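Aspartate aminotransferase (Leishmania major, PDB 4H51) probably transfers the amino group between L-aspartate and 2-oxoglutarate as a homodimeric enzyme dependent on pyridoxal 5'-phosphate. Local coordinates at residues E358-Q363 and S368-S373; E335-M340 and I364-F369. One frame throughout, in Å; residues are numbered along the deposited sequence.

Interaction 1 (E358-Q363 and S368-S373); sequences EHVINQ and SFLGLS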
loop_
_atom_site.group_PDB
_atom_site.type_symbol
_atom_site.label_atom_id
_atom_site.label_comp_id
_atom_site.label_asym_id
_atom_site.label_seq_id
_atom_site.Cartn_x
_atom_site.Cartn_y
_atom_site.Cartn_z
ATOM N N GLU B 358 -0.655 -23.702 32.494
ATOM C CA GLU B 358 -0.202 -22.391 32.962
ATOM C C GLU B 358 0.261 -21.497 31.801
ATOM O O GLU B 358 0.293 -20.278 31.901
ATOM C CB GLU B 358 0.889 -22.534 34.029
ATOM C CG GLU B 358 0.345 -22.990 35.410
ATOM C CD GLU B 358 -0.076 -24.466 35.483
ATOM O OE1 GLU B 358 0.605 -25.332 34.888
ATOM O OE2 GLU B 358 -1.093 -24.783 36.147
ATOM N N HIS B 359 0.612 -22.107 30.679
ATOM C CA HIS B 359 0.935 -21.303 29.509
ATOM C C HIS B 359 -0.196 -20.384 29.096
ATOM O O HIS B 359 0.064 -19.312 28.527
ATOM C CB HIS B 359 1.425 -22.145 28.342
ATOM C CG HIS B 359 0.500 -23.268 27.934
ATOM N ND1 HIS B 359 0.338 -24.388 28.671
ATOM C CD2 HIS B 359 -0.249 -23.457 26.768
ATOM C CE1 HIS B 359 -0.511 -25.209 28.040
ATOM N NE2 HIS B 359 -0.860 -24.639 26.864
ATOM N N VAL B 360 -1.435 -20.810 29.341
ATOM C CA VAL B 360 -2.612 -20.034 29.004
ATOM C C VAL B 360 -2.576 -18.656 29.665
ATOM O O VAL B 360 -2.834 -17.641 29.013
ATOM C CB VAL B 360 -3.913 -20.763 29.367
ATOM C CG1 VAL B 360 -5.110 -19.887 29.064
ATOM C CG2 VAL B 360 -4.022 -22.106 28.640
ATOM N N ILE B 361 -2.242 -18.622 30.955
ATOM C CA ILE B 361 -2.139 -17.347 31.672
ATOM C C ILE B 361 -0.757 -16.701 31.560
ATOM O O ILE B 361 -0.628 -15.486 31.712
ATOM C CB ILE B 361 -2.592 -17.461 33.160
ATOM C CG1 ILE B 361 -1.961 -18.668 33.865
ATOM C CG2 ILE B 361 -4.095 -17.584 33.275
ATOM C CD1 ILE B 361 -2.215 -18.675 35.367
ATOM N N ASN B 362 0.298 -17.475 31.311
ATOM C CA ASN B 362 1.624 -16.902 31.201
ATOM C C ASN B 362 1.946 -16.331 29.818
ATOM O O ASN B 362 2.784 -15.447 29.686
ATOM C CB ASN B 362 2.727 -17.905 31.605
ATOM C CG ASN B 362 2.605 -18.376 33.044
ATOM O OD1 ASN B 362 2.112 -17.660 33.913
ATOM N ND2 ASN B 362 3.003 -19.625 33.298
ATOM N N GLN B 363 1.313 -16.848 28.765
ATOM C CA GLN B 363 1.504 -16.290 27.454
ATOM C C GLN B 363 0.845 -14.900 27.439
ATOM O O GLN B 363 -0.096 -14.642 28.194
ATOM C CB GLN B 363 0.946 -17.229 26.357
ATOM C CG GLN B 363 1.859 -18.426 26.102
ATOM C CD GLN B 363 1.197 -19.528 25.303
ATOM O OE1 GLN B 363 0.068 -19.383 24.925
ATOM N NE2 GLN B 363 1.921 -20.619 25.018
ATOM N N SER B 368 -2.825 -17.436 22.352
ATOM C CA SER B 368 -2.341 -18.587 23.113
ATOM C C SER B 368 -1.928 -19.625 22.035
ATOM O O SER B 368 -2.653 -19.834 21.051
ATOM C CB SER B 368 -3.481 -19.070 23.996
ATOM O OG SER B 368 -3.174 -20.082 24.955
ATOM N N PHE B 369 -0.737 -20.207 22.167
ATOM C CA PHE B 369 -0.372 -21.419 21.468
ATOM C C PHE B 369 -0.699 -22.561 22.453
ATOM O O PHE B 369 0.010 -22.738 23.436
ATOM C CB PHE B 369 1.129 -21.360 21.151
ATOM C CG PHE B 369 1.503 -21.871 19.803
ATOM C CD1 PHE B 369 0.780 -21.507 18.686
ATOM C CD2 PHE B 369 2.632 -22.645 19.623
ATOM C CE1 PHE B 369 1.121 -21.955 17.434
ATOM C CE2 PHE B 369 2.968 -23.102 18.377
ATOM C CZ PHE B 369 2.227 -22.756 17.276
ATOM N N LEU B 370 -1.793 -23.289 22.222
ATOM C CA LEU B 370 -2.379 -24.115 23.274
ATOM C C LEU B 370 -1.653 -25.449 23.463
ATOM O O LEU B 370 -1.772 -26.037 24.502
ATOM C CB LEU B 370 -3.866 -24.393 22.995
ATOM C CG LEU B 370 -4.746 -23.152 22.982
ATOM C CD1 LEU B 370 -6.134 -23.435 22.410
ATOM C CD2 LEU B 370 -4.837 -22.613 24.408
ATOM N N GLY B 371 -0.984 -25.931 22.437
ATOM C CA GLY B 371 -0.220 -27.185 22.533
ATOM C C GLY B 371 -0.923 -28.412 21.982
ATOM O O GLY B 371 -0.338 -29.489 21.922
ATOM N N LEU B 372 -2.143 -28.266 21.509
ATOM C CA LEU B 372 -2.872 -29.402 20.988
ATOM C C LEU B 372 -2.276 -29.904 19.655
ATOM O O LEU B 372 -1.677 -29.119 18.890
ATOM C CB LEU B 372 -4.355 -29.026 20.825
ATOM C CG LEU B 372 -5.150 -28.571 22.073
ATOM C CD1 LEU B 372 -6.550 -28.121 21.640
ATOM C CD2 LEU B 372 -5.250 -29.668 23.135
ATOM N N SER B 373 -2.466 -31.205 19.371
ATOM C CA SER B 373 -2.043 -31.824 18.110
ATOM C C SER B 373 -2.849 -31.283 16.952
ATOM O O SER B 373 -3.917 -30.670 17.162
ATOM C CB SER B 373 -2.285 -33.344 18.136
ATOM O OG SER B 373 -3.570 -33.645 17.562
#
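Gln-363, just past the short helix 359-362, and His-359 within it both reach the backbone of 368-373 with their side chains. The amide of Gln-363 takes two backbone bonds and one weak hydroxyl bond. Its OE1 accepts from the backbone N of Phe-369 at 3.0 Å; the bond is bent at the hydrogen, and the donor stands 35° out of the amide carbonyl plane, off the lone-pair directions. On the other branch NE2 gives a straighter bond to Phe-369 O (3.3 Å, N-H...O angle 162°), with that oxygen practically in the plane of the amide. A chain extended beyond CG carries the amide across to the strand, where it serves the N-H and C=O of one residue. Ser-368 OG adds the weak bond to OE1 at 3.3 Å.

The imidazole meets its acceptor at the ring edge, though tilted. NE2 of His-359 donates to Leu-370 O at 2.9 Å from above the carbonyl plane, and the neighbouring CD2 lies 3.4 Å from Phe-369 O. A first torsion of 54° sets CG between the backbone N and the carbonyl carbon and brings this edge to the residues that follow the strand.

Apolar packing is slight: Val-360 CG2 meets Leu-370 CD2 at 4.3 Å, while Leu-348 and Ile-410 touch Val-360 and Leu-370 respectively.

The donor and acceptor pattern is consistent with one orientation of the Gln-363 amide and favours it. Donation from NE2 implies a proton on that nitrogen of His-359. Phe-369 N and O and Leu-370 O thus find side-chain partners.

Interaction 2 (E335-M340 and I364-F369); sequences ERIRTM and IGMFSF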
loop_
_atom_site.group_PDB
_atom_site.type_symbol
_atom_site.label_atom_id
_atom_site.label_comp_id
_atom_site.label_asym_id
_atom_site.label_seq_id
_atom_site.Cartn_x
_atom_site.Cartn_y
_atom_site.Cartn_z
ATOM N N GLU B 335 -6.174 -5.719 29.666
ATOM C CA GLU B 335 -6.696 -6.320 30.877
ATOM C C GLU B 335 -7.839 -7.294 30.535
ATOM O O GLU B 335 -7.936 -8.355 31.146
ATOM C CB GLU B 335 -7.158 -5.255 31.869
ATOM C CG GLU B 335 -8.026 -5.714 33.027
ATOM C CD GLU B 335 -7.328 -6.620 34.008
ATOM O OE1 GLU B 335 -6.072 -6.676 34.051
ATOM O OE2 GLU B 335 -8.061 -7.293 34.762
ATOM N N ARG B 336 -8.700 -6.951 29.550
ATOM C CA ARG B 336 -9.804 -7.858 29.198
ATOM C C ARG B 336 -9.260 -9.170 28.651
ATOM O O ARG B 336 -9.803 -10.250 28.913
ATOM C CB ARG B 336 -10.782 -7.225 28.194
ATOM C CG ARG B 336 -12.139 -7.927 28.121
ATOM C CD ARG B 336 -12.959 -7.507 26.908
ATOM N NE ARG B 336 -12.506 -8.243 25.716
ATOM C CZ ARG B 336 -12.742 -9.537 25.475
ATOM N NH1 ARG B 336 -13.471 -10.279 26.311
ATOM N NH2 ARG B 336 -12.251 -10.092 24.365
ATOM N N ILE B 337 -8.191 -9.074 27.884
ATOM C CA ILE B 337 -7.518 -10.282 27.372
ATOM C C ILE B 337 -7.040 -11.132 28.521
ATOM O O ILE B 337 -7.214 -12.363 28.513
ATOM C CB ILE B 337 -6.334 -9.939 26.449
ATOM C CG1 ILE B 337 -6.864 -9.212 25.184
ATOM C CG2 ILE B 337 -5.581 -11.220 26.050
ATOM C CD1 ILE B 337 -5.790 -8.571 24.321
ATOM N N ARG B 338 -6.409 -10.507 29.517
ATOM C CA ARG B 338 -5.990 -11.263 30.688
ATOM C C ARG B 338 -7.134 -11.962 31.394
ATOM O O ARG B 338 -6.941 -13.085 31.850
ATOM C CB ARG B 338 -5.277 -10.388 31.715
ATOM C CG ARG B 338 -3.882 -9.958 31.360
ATOM C CD ARG B 338 -3.353 -9.118 32.535
ATOM N NE ARG B 338 -2.516 -8.149 31.912
ATOM C CZ ARG B 338 -2.702 -6.839 31.810
ATOM N NH1 ARG B 338 -3.615 -6.141 32.477
ATOM N NH2 ARG B 338 -1.812 -6.206 31.081
ATOM N N THR B 339 -8.304 -11.307 31.521
ATOM C CA THR B 339 -9.466 -11.902 32.148
ATOM C C THR B 339 -9.961 -13.111 31.356
ATOM O O THR B 339 -10.377 -14.103 31.951
ATOM C CB THR B 339 -10.640 -10.907 32.471
ATOM O OG1 THR B 339 -11.376 -10.514 31.289
ATOM C CG2 THR B 339 -10.104 -9.658 33.173
ATOM N N MET B 340 -9.846 -13.053 30.028
ATOM C CA MET B 340 -10.210 -14.224 29.202
ATOM C C MET B 340 -9.223 -15.387 29.418
ATOM O O MET B 340 -9.619 -16.551 29.495
ATOM C CB MET B 340 -10.269 -13.805 27.709
ATOM C CG MET B 340 -11.413 -12.826 27.394
ATOM S SD MET B 340 -13.064 -13.431 27.812
ATOM C CE MET B 340 -13.457 -12.760 29.462
ATOM N N ILE B 364 1.366 -14.018 26.615
ATOM C CA ILE B 364 0.923 -12.636 26.572
ATOM C C ILE B 364 0.558 -12.221 25.146
ATOM O O ILE B 364 0.947 -12.904 24.148
ATOM C CB ILE B 364 1.957 -11.672 27.232
ATOM C CG1 ILE B 364 3.336 -11.724 26.583
ATOM C CG2 ILE B 364 2.164 -11.994 28.710
ATOM C CD1 ILE B 364 4.397 -11.123 27.498
ATOM N N GLY B 365 -0.175 -11.118 25.040
ATOM C CA GLY B 365 -0.577 -10.562 23.770
ATOM C C GLY B 365 -1.911 -11.141 23.365
ATOM O O GLY B 365 -2.695 -11.533 24.218
ATOM N N MET B 366 -2.193 -11.170 22.091
ATOM C CA MET B 366 -3.504 -11.628 21.634
ATOM C C MET B 366 -3.675 -13.142 21.658
ATOM O O MET B 366 -4.780 -13.638 21.914
ATOM C CB MET B 366 -3.749 -11.160 20.225
ATOM C CG MET B 366 -4.342 -9.767 20.239
ATOM S SD MET B 366 -5.411 -9.555 18.823
ATOM C CE MET B 366 -5.838 -7.886 19.366
ATOM N N PHE B 367 -2.585 -13.862 21.425
ATOM C CA PHE B 367 -2.686 -15.307 21.223
ATOM C C PHE B 367 -2.313 -16.203 22.429
ATOM O O PHE B 367 -1.609 -15.787 23.395
ATOM C CB PHE B 367 -1.837 -15.674 20.037
ATOM C CG PHE B 367 -2.197 -14.945 18.773
ATOM C CD1 PHE B 367 -3.382 -15.225 18.097
ATOM C CD2 PHE B 367 -1.330 -14.018 18.217
ATOM C CE1 PHE B 367 -3.697 -14.585 16.898
ATOM C CE2 PHE B 367 -1.640 -13.373 17.019
ATOM C CZ PHE B 367 -2.813 -13.647 16.352
ATOM N N SER B 368 -2.825 -17.436 22.352
ATOM C CA SER B 368 -2.341 -18.587 23.113
ATOM C C SER B 368 -1.928 -19.625 22.035
ATOM O O SER B 368 -2.653 -19.834 21.051
ATOM C CB SER B 368 -3.481 -19.070 23.996
ATOM O OG SER B 368 -3.174 -20.082 24.955
ATOM N N PHE B 369 -0.737 -20.207 22.167
ATOM C CA PHE B 369 -0.372 -21.419 21.468
ATOM C C PHE B 369 -0.699 -22.561 22.453
ATOM O O PHE B 369 0.010 -22.738 23.436
ATOM C CB PHE B 369 1.129 -21.360 21.151
ATOM C CG PHE B 369 1.503 -21.871 19.803
ATOM C CD1 PHE B 369 0.780 -21.507 18.686
ATOM C CD2 PHE B 369 2.632 -22.645 19.623
ATOM C CE1 PHE B 369 1.121 -21.955 17.434
ATOM C CE2 PHE B 369 2.968 -23.102 18.377
ATOM C CZ PHE B 369 2.227 -22.756 17.276
#
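With chi1 at -64°, Ile-337 sets CG2 anti to its own backbone N and CG1 anti to its carbonyl carbon, and both branches leave helix 320-350 toward the turn at 364-366. The CG2 methyl ends 3.4 Å from Gly-365 O. A chi2 of 168° extends the other branch, so that CD1 comes within 4.5 Å of Met-366 CG, at the margin of van der Waals contact. These two touches make up the contact: no hydrogen bond crosses between the segments, and just 105 Å² is buried between them.

The backbone is correspondingly separated, the nearest CA atoms, those of Ile-337 and Met-366, being 7.1 Å apart. Gly-365 offers its carbonyl rather than a side chain, and its positive phi of 91° suits glycine, since a side chain would collide with the C=O of Ile-364. Met-366 turns its CB away from the helix and over the ring of Phe-367, 4.2 Å above the plane and over its centre. Beyond the two segments, Tyr-235 also packs on Ile-337, while Arg-341, one turn further along the same helix, donates through NH2 to the O atoms of Gly-365 and Phe-367.

The methyl of Ile-337 therefore borders Gly-365 O without satisfying it, and the guanidinium of Arg-341 supplies the polar bond. Nearby residues of one helix thus make both a small apolar touch and polar bonds to the same segment, the latter at the oxygens of Gly-365 and Phe-367.

Interactions 1 and 2 lie about 10 Å apart, centre to centre, and both use strand 367-369, with Ser-368 and Phe-369 common to their segments. Helix 320-350 meets the turn that leads into this strand, whereas helix 359-362, next along the chain, and Gln-363 just after it hold the strand's end and Leu-370. Arg-341 joins the two contacts: the guanidinium that bonds to segment 364-369 also donates through NH1 to Val-360 O. Strand 392-394 pairs antiparallel with 367-369, and Arg-392 touches Phe-367 and Phe-369. Neither contact includes Lys-265, the lysine modified by pyridoxal phosphate; both are structural contacts within one subunit, untouched by the partner chain.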